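Long-range contacts in putative Xylose isomerase (Rhodospirillum rubrum, PDB 3QXB), which binds iron and manganese ions at the mouth of a TIM barrel and is probably an isomerase, perhaps acting on sugars: residues Val212-Ala217 and Ala241-Gln246; Tyr51-Tyr56 and Thr282-Ile287; His100-Thr105 and Met133-Tyr138; Asp158-Leu163 and Leu175-Val180. All coordinates share one frame; numbering follows the deposited sequence.

Interaction 1: Val212-Ala217 and Ala241-Gln246; sequences VDWGHA and AAYHIQ. With FE (Fe (III) ion), chain E; MN (manganese (II) ion), chain G.
Asp213 OD1 is gripped twice: Gln246 NE2 donates to it across the contact at 2.9 Å, and Gly215 N donates to the same oxygen, making Asp213 the N-cap of helix 214-217. The amide comes syn and the glycine N anti, both from one face of the carboxylate. With CG of Asp213 anti to its backbone N (chi1 -176°), OD2 is turned to the iron ion at 2.2 Å. His244 completes this part of the site, its ND1 2.2 Å from the iron, its ring perpendicular to the carboxylate and its NE2 bonded to Gln53 OE1. The backbones beneath are the neighbouring parallel strands 208-213 and 240-245 of a TIM barrel, and the metals sit at their C-terminal ends. Trp214 N prolongs the ladder with a nearly straight bond (170°) to His244 O. Past the strand end, His216 NE2 binds the manganese ion at 2.2 Å and ND1 bonds to Pro179 O, while Asp213 CB lies over the centre of its ring. Gln246 OE1 accepts from His255 N. A leucine in place of Gln246 would probably cost Asp213 OD1 one of these two donors, free the carboxylate to turn and deprive Asp253, a manganese ligand, of its bond to the same amide. On the outer side of the strands, Trp214 packs CD1 against Ile245 CG2 at 3.8 Å.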
# COMPACT_ATOMS: atom_id res chain seq x y z
N VAL A 212 17.14 8.78 -5.92
CA VAL A 212 17.75 7.88 -4.95
C VAL A 212 17.22 8.20 -3.56
O VAL A 212 17.19 9.34 -3.15
CB VAL A 212 19.27 7.94 -4.99
CG1 VAL A 212 19.92 7.20 -3.81
CG2 VAL A 212 19.76 7.41 -6.36
N ASP A 213 16.75 7.16 -2.87
CA ASP A 213 16.16 7.34 -1.57
C ASP A 213 17.23 6.98 -0.54
O ASP A 213 17.79 5.88 -0.59
CB ASP A 213 14.96 6.40 -1.44
CG ASP A 213 14.22 6.60 -0.14
OD1 ASP A 213 14.89 6.86 0.88
OD2 ASP A 213 12.98 6.49 -0.17
N TRP A 214 17.55 7.91 0.34
CA TRP A 214 18.67 7.74 1.27
C TRP A 214 18.49 6.46 2.12
O TRP A 214 19.45 5.78 2.44
CB TRP A 214 18.82 8.97 2.17
CG TRP A 214 19.60 10.08 1.57
CD1 TRP A 214 19.25 10.86 0.51
CD2 TRP A 214 20.88 10.56 2.02
NE1 TRP A 214 20.22 11.79 0.26
CE2 TRP A 214 21.24 11.63 1.17
CE3 TRP A 214 21.74 10.21 3.07
CZ2 TRP A 214 22.44 12.34 1.31
CZ3 TRP A 214 22.96 10.92 3.21
CH2 TRP A 214 23.28 11.97 2.34
N GLY A 215 17.25 6.12 2.44
CA GLY A 215 16.98 4.92 3.24
C GLY A 215 17.22 3.62 2.49
O GLY A 215 17.48 2.58 3.09
N HIS A 216 17.09 3.67 1.17
CA HIS A 216 17.33 2.52 0.33
C HIS A 216 18.85 2.30 0.14
O HIS A 216 19.32 1.19 0.24
CB HIS A 216 16.70 2.72 -1.01
CG HIS A 216 15.21 2.82 -0.97
ND1 HIS A 216 14.45 2.88 -2.11
CD2 HIS A 216 14.33 2.83 0.08
CE1 HIS A 216 13.16 2.96 -1.78
NE2 HIS A 216 13.07 2.91 -0.46
N ALA A 217 19.58 3.37 -0.13
CA ALA A 217 21.03 3.28 -0.29
C ALA A 217 21.71 2.86 1.01
O ALA A 217 22.73 2.16 1.00
CB ALA A 217 21.61 4.62 -0.78
N ALA A 241 19.00 12.74 -10.34
CA ALA A 241 18.36 14.05 -10.59
C ALA A 241 17.49 14.52 -9.43
O ALA A 241 17.08 15.68 -9.39
CB ALA A 241 17.53 13.99 -11.86
N ALA A 242 17.18 13.63 -8.52
CA ALA A 242 16.37 13.95 -7.32
C ALA A 242 16.55 12.86 -6.24
O ALA A 242 17.04 11.76 -6.53
CB ALA A 242 14.88 14.14 -7.70
N TYR A 243 16.16 13.18 -5.01
CA TYR A 243 16.31 12.28 -3.88
C TYR A 243 15.03 12.18 -3.05
O TYR A 243 14.20 13.09 -3.05
CB TYR A 243 17.40 12.79 -2.96
CG TYR A 243 18.76 12.92 -3.59
CD1 TYR A 243 19.08 14.03 -4.33
CD2 TYR A 243 19.76 11.96 -3.38
CE1 TYR A 243 20.35 14.16 -4.91
CE2 TYR A 243 21.01 12.09 -3.95
CZ TYR A 243 21.31 13.19 -4.72
OH TYR A 243 22.57 13.40 -5.30
N HIS A 244 14.90 11.06 -2.32
CA HIS A 244 14.00 11.00 -1.18
C HIS A 244 14.89 11.00 0.05
O HIS A 244 15.91 10.29 0.11
CB HIS A 244 13.17 9.73 -1.16
CG HIS A 244 12.10 9.70 -2.19
ND1 HIS A 244 11.50 8.53 -2.62
CD2 HIS A 244 11.51 10.71 -2.88
CE1 HIS A 244 10.62 8.83 -3.56
NE2 HIS A 244 10.61 10.14 -3.74
N ILE A 245 14.50 11.80 1.02
CA ILE A 245 15.20 11.83 2.30
C ILE A 245 14.24 11.31 3.37
O ILE A 245 13.05 11.56 3.33
CB ILE A 245 15.78 13.23 2.62
CG1 ILE A 245 14.70 14.31 2.74
CG2 ILE A 245 16.89 13.66 1.59
CD1 ILE A 245 15.24 15.66 3.27
N GLN A 246 14.80 10.61 4.36
CA GLN A 246 14.08 10.06 5.50
C GLN A 246 15.10 9.78 6.59
O GLN A 246 16.31 9.76 6.33
CB GLN A 246 13.40 8.74 5.14
CG GLN A 246 14.29 7.85 4.24
CD GLN A 246 14.00 6.38 4.41
OE1 GLN A 246 13.99 5.86 5.54
NE2 GLN A 246 13.79 5.68 3.30
FE FE E . 11.37 6.50 -1.67
MN MN G . 11.32 3.19 0.80
O HOH W 1 10.40 4.56 -0.83
O HOH W 2 9.50 6.25 -2.95
O HOH W 3 9.11 2.16 0.83

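Interaction 2: Tyr51-Tyr56 and Thr282-Ile287; sequences YVQYTY and TFFAEI. With FE (Fe (III) ion), chain E.
The ring of Phe284 carries most of this contact, and Gln53 lies across one of its faces. Gln53 CB sits 3.8 Å from the ring centroid, a CH-pi contact, with the methylene displaced toward the rim. The glutamine runs on across the ring; its amide plane is tilted only 19° from that of the phenyl, and NE2 comes to 3.9 Å from Phe284 CE2. The extended chain of Gln53, with CG anti to the backbone N (chi1 -171°), carries the amide along the ring toward the metal site, where OE1 bonds to His244 and Asn25, and NE2 to Ser88. Gln53 is thus a second-shell residue, likely to steady the iron ligand His244 while resting on a phenyl ring. Strands 51-55 and 283-285 are not neighbours in the eight-stranded TIM barrel: strand 22-25 lies between them, and their short axes, 7.8 Å apart at closest, diverge by 57°. No hydrogen bond joins them, and the contact is made mainly by side chains pointing into the barrel interior. Thr282 CG2 covers the opposite face of the Phe284 ring, so the phenyl is sandwiched; the same methyl touches Tyr51 CB at 4.0 Å. Phe284 CE1 also reaches the strand backbone, 3.6 Å from Val52 C. Further along the second segment, Glu286 OE1 binds the iron ion at 2.1 Å.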
# COMPACT_ATOMS: atom_id res chain seq x y z
N TYR A 51 8.77 23.20 -2.89
CA TYR A 51 8.91 22.07 -3.81
C TYR A 51 8.19 20.79 -3.33
O TYR A 51 8.38 20.30 -2.21
CB TYR A 51 10.37 21.83 -4.11
CG TYR A 51 11.02 23.12 -4.59
CD1 TYR A 51 10.78 23.62 -5.86
CD2 TYR A 51 11.85 23.86 -3.75
CE1 TYR A 51 11.38 24.83 -6.30
CE2 TYR A 51 12.44 25.06 -4.19
CZ TYR A 51 12.19 25.53 -5.46
OH TYR A 51 12.79 26.70 -5.88
N VAL A 52 7.36 20.27 -4.22
CA VAL A 52 6.46 19.21 -3.90
C VAL A 52 6.58 18.04 -4.89
O VAL A 52 6.74 18.26 -6.09
CB VAL A 52 5.04 19.74 -3.95
CG1 VAL A 52 4.05 18.62 -3.74
CG2 VAL A 52 4.83 20.92 -2.94
N GLN A 53 6.51 16.82 -4.38
CA GLN A 53 6.35 15.63 -5.22
C GLN A 53 5.00 15.04 -4.88
O GLN A 53 4.74 14.65 -3.72
CB GLN A 53 7.46 14.61 -5.01
CG GLN A 53 7.47 13.51 -5.96
CD GLN A 53 8.70 12.66 -5.87
OE1 GLN A 53 8.94 11.98 -4.86
NE2 GLN A 53 9.51 12.68 -6.95
N TYR A 54 4.14 15.00 -5.89
CA TYR A 54 2.78 14.52 -5.72
C TYR A 54 2.83 13.01 -5.79
O TYR A 54 3.59 12.47 -6.57
CB TYR A 54 1.94 15.10 -6.84
CG TYR A 54 0.47 14.70 -6.86
CD1 TYR A 54 -0.49 15.42 -6.14
CD2 TYR A 54 0.04 13.66 -7.65
CE1 TYR A 54 -1.85 15.07 -6.18
CE2 TYR A 54 -1.31 13.35 -7.72
CZ TYR A 54 -2.24 14.04 -6.98
OH TYR A 54 -3.60 13.64 -7.07
N THR A 55 2.06 12.32 -4.94
CA THR A 55 2.09 10.84 -4.91
C THR A 55 0.87 10.22 -5.65
O THR A 55 -0.25 10.72 -5.54
CB THR A 55 2.14 10.31 -3.44
OG1 THR A 55 2.14 8.87 -3.43
CG2 THR A 55 0.94 10.81 -2.59
N TYR A 56 1.10 9.15 -6.39
CA TYR A 56 -0.01 8.38 -7.00
C TYR A 56 -1.03 7.91 -5.92
O TYR A 56 -2.16 7.62 -6.25
CB TYR A 56 0.48 7.14 -7.68
CG TYR A 56 1.46 7.29 -8.87
CD1 TYR A 56 1.95 8.52 -9.29
CD2 TYR A 56 1.93 6.16 -9.50
CE1 TYR A 56 2.86 8.59 -10.34
CE2 TYR A 56 2.86 6.23 -10.53
CZ TYR A 56 3.32 7.41 -10.95
OH TYR A 56 4.21 7.45 -12.04
N THR A 282 16.28 18.06 -5.92
CA THR A 282 15.47 18.24 -4.70
C THR A 282 15.57 17.05 -3.74
O THR A 282 15.51 15.89 -4.14
CB THR A 282 13.99 18.51 -5.08
OG1 THR A 282 13.97 19.47 -6.14
CG2 THR A 282 13.16 19.04 -3.87
N PHE A 283 15.78 17.36 -2.48
CA PHE A 283 15.72 16.41 -1.40
C PHE A 283 14.25 16.43 -0.92
O PHE A 283 13.85 17.30 -0.10
CB PHE A 283 16.61 16.85 -0.25
CG PHE A 283 18.09 16.53 -0.38
CD1 PHE A 283 18.70 16.11 -1.57
CD2 PHE A 283 18.91 16.72 0.72
CE1 PHE A 283 20.07 15.87 -1.63
CE2 PHE A 283 20.27 16.47 0.67
CZ PHE A 283 20.87 16.05 -0.49
N PHE A 284 13.44 15.52 -1.45
CA PHE A 284 12.06 15.36 -1.03
C PHE A 284 11.95 14.49 0.22
O PHE A 284 12.32 13.31 0.19
CB PHE A 284 11.22 14.68 -2.13
CG PHE A 284 11.08 15.47 -3.41
CD1 PHE A 284 10.25 16.56 -3.50
CD2 PHE A 284 11.77 15.10 -4.54
CE1 PHE A 284 10.10 17.25 -4.72
CE2 PHE A 284 11.60 15.77 -5.75
CZ PHE A 284 10.77 16.83 -5.82
N ALA A 285 11.40 15.05 1.29
CA ALA A 285 11.13 14.29 2.49
C ALA A 285 10.03 13.32 2.16
O ALA A 285 8.98 13.76 1.70
CB ALA A 285 10.68 15.18 3.63
N GLU A 286 10.29 12.04 2.41
CA GLU A 286 9.35 10.96 2.20
C GLU A 286 9.19 10.20 3.51
O GLU A 286 9.90 9.22 3.78
CB GLU A 286 9.77 10.02 1.07
CG GLU A 286 8.64 9.06 0.72
CD GLU A 286 9.05 7.94 -0.23
OE1 GLU A 286 10.21 7.55 -0.27
OE2 GLU A 286 8.15 7.43 -0.92
N ILE A 287 8.22 10.68 4.29
CA ILE A 287 8.02 10.26 5.67
C ILE A 287 6.71 9.50 5.70
O ILE A 287 5.69 9.98 5.19
CB ILE A 287 7.99 11.45 6.69
CG1 ILE A 287 9.14 12.45 6.44
CG2 ILE A 287 7.98 10.90 8.14
CD1 ILE A 287 10.53 11.87 6.52
FE FE E . 11.37 6.50 -1.67
O HOH W 1 10.40 4.56 -0.83
O HOH W 2 9.50 6.25 -2.95

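Interaction 3: His100-Thr105 and Met133-Tyr138; sequences HFLAPT and MPFGSY
Neither segment is regular: His100-Ala103 forms a type I beta turn, closed by Ala103 N to His100 O, and Met133-Tyr138 is a loop leaving strand 130-133. The two come closest where Leu102 and Ser137 have their CA atoms 4.9 Å apart. Gly136 sits under the turn with phi 138° and psi -173°, where a CB would jam against the preceding carbonyl and strike the N atoms of Phe101 and Leu102. Leu102 is the residue most covered by the contact. Its CD1 stands over one face of the Tyr138 ring, 4.0 Å from the centroid and offset toward the rim, while CD2 lies between Phe135 CE2, at 4.0 Å, and the hydroxyl end of Tyr138, which bonds to Arg149 O. At the other end, the selenomethionine at Met133 bends at chi3 (-79°) to lay its CE methyl 3.5 Å from His100 CD2; the same methyl lies at the edge of the Phe101 ring. Phe135 O also meets that edge, 3.2 Å from Phe101 CD2. These loops follow the third and fourth strands of the barrel, and Trp160 of helix 146-170 meets the rings of both Phe101 and Phe135. Between the segments themselves no hydrogen bond forms and packing is mainly apolar, though Asn99, just before the turn, bonds to Ser137; Phe135 O is buried beside the Phe101 ring edge with no polar partner in the model.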
# COMPACT_ATOMS: atom_id res chain seq x y z
N HIS A 100 4.79 -5.10 -11.68
CA HIS A 100 4.99 -4.28 -12.86
C HIS A 100 5.99 -4.87 -13.87
O HIS A 100 5.80 -6.01 -14.34
CB HIS A 100 5.32 -2.84 -12.42
CG HIS A 100 4.25 -2.22 -11.58
ND1 HIS A 100 2.93 -2.11 -11.99
CD2 HIS A 100 4.29 -1.67 -10.33
CE1 HIS A 100 2.22 -1.53 -11.04
NE2 HIS A 100 3.02 -1.26 -10.02
N PHE A 101 7.02 -4.09 -14.19
CA PHE A 101 7.90 -4.37 -15.31
C PHE A 101 8.75 -5.61 -15.19
O PHE A 101 9.22 -6.15 -16.21
CB PHE A 101 8.78 -3.16 -15.63
CG PHE A 101 7.99 -1.94 -16.02
CD1 PHE A 101 7.53 -1.80 -17.34
CD2 PHE A 101 7.64 -0.96 -15.06
CE1 PHE A 101 6.80 -0.69 -17.72
CE2 PHE A 101 6.89 0.14 -15.41
CZ PHE A 101 6.47 0.29 -16.74
N LEU A 102 8.93 -6.11 -13.97
CA LEU A 102 9.72 -7.36 -13.78
C LEU A 102 8.85 -8.59 -13.43
O LEU A 102 9.36 -9.68 -13.10
CB LEU A 102 10.83 -7.13 -12.77
CG LEU A 102 11.78 -5.97 -13.09
CD1 LEU A 102 12.88 -5.84 -12.03
CD2 LEU A 102 12.44 -6.07 -14.46
N ALA A 103 7.53 -8.44 -13.59
CA ALA A 103 6.58 -9.49 -13.27
C ALA A 103 6.80 -10.78 -14.11
O ALA A 103 7.40 -10.75 -15.17
CB ALA A 103 5.11 -8.95 -13.47
N PRO A 104 6.30 -11.92 -13.63
CA PRO A 104 6.67 -13.19 -14.25
C PRO A 104 5.88 -13.59 -15.52
O PRO A 104 6.22 -14.57 -16.13
CB PRO A 104 6.44 -14.20 -13.12
CG PRO A 104 5.30 -13.56 -12.30
CD PRO A 104 5.69 -12.10 -12.31
N THR A 105 4.85 -12.84 -15.92
CA THR A 105 4.20 -13.06 -17.22
C THR A 105 4.22 -11.77 -18.01
O THR A 105 4.27 -10.66 -17.41
CB THR A 105 2.74 -13.51 -17.09
OG1 THR A 105 1.94 -12.40 -16.66
CG2 THR A 105 2.59 -14.76 -16.10
N MSE A 133 8.92 5.99 -10.68
CA MSE A 133 8.58 4.94 -9.76
C MSE A 133 9.76 3.95 -9.68
O MSE A 133 10.68 4.00 -10.51
CB MSE A 133 7.31 4.21 -10.24
CG MSE A 133 7.41 3.67 -11.68
SE MSE A 133 5.83 2.82 -12.44
CE MSE A 133 6.02 1.13 -11.57
N PRO A 134 9.72 3.05 -8.69
CA PRO A 134 10.61 1.89 -8.74
C PRO A 134 10.31 1.08 -9.98
O PRO A 134 9.20 1.09 -10.50
CB PRO A 134 10.26 1.10 -7.47
CG PRO A 134 9.49 2.08 -6.59
CD PRO A 134 8.87 3.08 -7.48
N PHE A 135 11.33 0.38 -10.46
CA PHE A 135 11.28 -0.26 -11.76
C PHE A 135 10.33 -1.46 -11.79
O PHE A 135 9.75 -1.76 -12.82
CB PHE A 135 12.69 -0.71 -12.14
CG PHE A 135 12.91 -0.93 -13.60
CD1 PHE A 135 12.79 0.11 -14.50
CD2 PHE A 135 13.33 -2.15 -14.07
CE1 PHE A 135 13.08 -0.08 -15.83
CE2 PHE A 135 13.58 -2.34 -15.42
CZ PHE A 135 13.45 -1.31 -16.29
N GLY A 136 10.21 -2.16 -10.67
CA GLY A 136 9.38 -3.39 -10.62
C GLY A 136 10.04 -4.48 -9.82
O GLY A 136 11.09 -4.27 -9.20
N SER A 137 9.45 -5.67 -9.85
CA SER A 137 9.84 -6.70 -8.92
C SER A 137 9.76 -8.09 -9.50
O SER A 137 8.76 -8.43 -10.12
CB SER A 137 8.91 -6.58 -7.69
OG SER A 137 9.26 -7.47 -6.67
N TYR A 138 10.78 -8.91 -9.26
CA TYR A 138 10.76 -10.31 -9.69
C TYR A 138 10.01 -11.16 -8.70
O TYR A 138 10.06 -10.94 -7.51
CB TYR A 138 12.18 -10.88 -9.80
CG TYR A 138 13.01 -10.29 -10.91
CD1 TYR A 138 12.71 -10.55 -12.25
CD2 TYR A 138 14.12 -9.48 -10.62
CE1 TYR A 138 13.48 -9.99 -13.28
CE2 TYR A 138 14.91 -8.94 -11.66
CZ TYR A 138 14.57 -9.19 -12.98
OH TYR A 138 15.36 -8.66 -13.97

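Interaction 4: Asp158-Leu163 and Leu175-Val180; sequences DMWIEL and LYVEPV. With FE (Fe (III) ion), chain E.
Trp160 makes nearly all of the close contact, pushing the six-membered part of its indole from helix 146-170 against strand 174-177. Val177 CG2 comes in over one face, 4.0 Å from the centroid of the six-membered ring and offset toward the rim, a CH-pi contact. Val177 has CG1 anti to its backbone N (chi1 176°), and this rotation is what turns CG2 to the indole. At the ring edge, CH2 of Trp160 meets Tyr176 O at 3.6 Å. Packing is looser toward Leu175, whose CD1 stays 4.2 Å from both Trp160 CE3 and Leu163 C. With an alanine in place of Trp160, a gap is likely to open between helix and strand, leaving Val177 CG2 and the rings of Phe101 and Phe135 without the indole they pack on. The far side of the helix turns outward, with Asp158 and Glu162 exposed to solvent. Helix and strand run nearly antiparallel, at 155°, their short axes 10.9 Å apart. Just beyond the packed strand, Glu178 OE2 binds the iron ion at 2.2 Å. This is the layering of a TIM barrel: an outer helix covers the strand that follows it, and the strand's C-terminal end carries a metal ligand.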
# COMPACT_ATOMS: atom_id res chain seq x y z
N ASP A 158 12.90 -2.25 -22.96
CA ASP A 158 12.23 -1.85 -24.18
C ASP A 158 10.92 -1.13 -23.85
O ASP A 158 10.58 -0.16 -24.48
CB ASP A 158 11.98 -3.05 -25.11
CG ASP A 158 13.26 -3.61 -25.74
OD1 ASP A 158 14.31 -2.89 -25.73
OD2 ASP A 158 13.21 -4.77 -26.22
N MSE A 159 10.22 -1.58 -22.82
CA MSE A 159 9.00 -0.88 -22.40
C MSE A 159 9.26 0.57 -22.00
O MSE A 159 8.47 1.46 -22.32
CB MSE A 159 8.32 -1.61 -21.27
CG MSE A 159 7.62 -2.87 -21.74
SE MSE A 159 6.71 -3.78 -20.35
CE MSE A 159 5.86 -5.05 -21.40
N TRP A 160 10.34 0.81 -21.24
CA TRP A 160 10.61 2.14 -20.73
C TRP A 160 11.01 3.07 -21.85
O TRP A 160 10.73 4.27 -21.79
CB TRP A 160 11.66 2.15 -19.60
CG TRP A 160 11.03 1.88 -18.25
CD1 TRP A 160 10.50 0.72 -17.81
CD2 TRP A 160 10.83 2.83 -17.19
NE1 TRP A 160 9.99 0.86 -16.55
CE2 TRP A 160 10.16 2.15 -16.15
CE3 TRP A 160 11.13 4.18 -17.03
CZ2 TRP A 160 9.84 2.78 -14.95
CZ3 TRP A 160 10.79 4.80 -15.85
CH2 TRP A 160 10.14 4.10 -14.83
N ILE A 161 11.66 2.53 -22.87
CA ILE A 161 11.96 3.29 -24.07
C ILE A 161 10.71 3.80 -24.73
O ILE A 161 10.61 4.99 -25.02
CB ILE A 161 12.85 2.46 -25.04
CG1 ILE A 161 14.23 2.28 -24.38
CG2 ILE A 161 12.89 3.10 -26.42
CD1 ILE A 161 15.08 1.20 -25.03
N GLU A 162 9.76 2.91 -24.97
CA GLU A 162 8.46 3.28 -25.55
C GLU A 162 7.69 4.32 -24.70
O GLU A 162 7.05 5.23 -25.22
CB GLU A 162 7.61 2.03 -25.68
CG GLU A 162 6.66 2.07 -26.82
CD GLU A 162 5.90 0.76 -27.09
OE1 GLU A 162 6.28 -0.33 -26.64
OE2 GLU A 162 4.91 0.85 -27.82
N LEU A 163 7.72 4.10 -23.39
CA LEU A 163 7.06 4.97 -22.43
C LEU A 163 7.74 6.36 -22.38
O LEU A 163 7.05 7.35 -22.24
CB LEU A 163 6.99 4.33 -21.06
CG LEU A 163 5.96 3.22 -20.90
CD1 LEU A 163 6.26 2.43 -19.61
CD2 LEU A 163 4.58 3.81 -20.90
N LEU A 175 11.62 11.14 -16.91
CA LEU A 175 11.11 10.00 -16.12
C LEU A 175 12.15 9.61 -15.07
O LEU A 175 13.37 9.78 -15.31
CB LEU A 175 10.78 8.81 -16.99
CG LEU A 175 9.68 8.95 -18.02
CD1 LEU A 175 9.57 7.61 -18.79
CD2 LEU A 175 8.31 9.40 -17.38
N TYR A 176 11.70 9.09 -13.93
CA TYR A 176 12.62 8.60 -12.89
C TYR A 176 12.41 7.13 -12.54
O TYR A 176 11.28 6.62 -12.57
CB TYR A 176 12.52 9.37 -11.58
CG TYR A 176 12.55 10.85 -11.64
CD1 TYR A 176 13.74 11.56 -11.73
CD2 TYR A 176 11.40 11.56 -11.55
CE1 TYR A 176 13.75 12.92 -11.74
CE2 TYR A 176 11.40 12.90 -11.56
CZ TYR A 176 12.55 13.58 -11.67
OH TYR A 176 12.50 14.92 -11.67
N VAL A 177 13.51 6.47 -12.18
CA VAL A 177 13.52 5.13 -11.61
C VAL A 177 14.10 5.24 -10.22
O VAL A 177 15.16 5.82 -10.04
CB VAL A 177 14.39 4.15 -12.44
CG1 VAL A 177 14.46 2.78 -11.75
CG2 VAL A 177 13.83 4.04 -13.84
N GLU A 178 13.44 4.65 -9.23
CA GLU A 178 13.94 4.65 -7.86
C GLU A 178 14.51 3.30 -7.50
O GLU A 178 13.74 2.33 -7.39
CB GLU A 178 12.79 4.97 -6.85
CG GLU A 178 13.15 4.74 -5.42
CD GLU A 178 12.09 5.24 -4.44
OE1 GLU A 178 10.90 5.30 -4.79
OE2 GLU A 178 12.46 5.52 -3.28
N PRO A 179 15.83 3.21 -7.29
CA PRO A 179 16.36 1.95 -6.85
C PRO A 179 15.88 1.56 -5.44
O PRO A 179 15.52 2.43 -4.62
CB PRO A 179 17.89 2.16 -6.86
CG PRO A 179 18.09 3.21 -7.90
CD PRO A 179 16.93 4.14 -7.67
N VAL A 180 15.89 0.26 -5.18
CA VAL A 180 15.30 -0.30 -3.98
C VAL A 180 16.21 -1.34 -3.29
O VAL A 180 16.99 -2.03 -3.98
CB VAL A 180 13.98 -1.01 -4.32
CG1 VAL A 180 12.94 0.03 -4.72
CG2 VAL A 180 14.24 -2.00 -5.44
FE FE E . 11.37 6.50 -1.67
O HOH W 1 10.40 4.56 -0.83
O HOH W 2 9.50 6.25 -2.95

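All four contacts belong to one eight-stranded parallel barrel. Interaction 2, packing strands 51-55 and 283-285 together across the barrel interior, spans the longest stretch of chain, and interactions 3, 4 and 1 follow one another inside it. Interactions 1 and 2 have centres about 10 Å apart and lie on the neighbouring strands 240-245 and 283-285; interactions 3 and 4 are equally close, joined by backbone pairing between Met133 and its neighbours Tyr176 and Glu178. Interactions 1, 2 and 4 converge on the iron ion, supplying Asp213, His244, Glu286 and Glu178 from four strand ends. Interaction 3, its centre about 20 Å from that of interaction 1, lies apart from the metals, where loops pack beside helix 146-170.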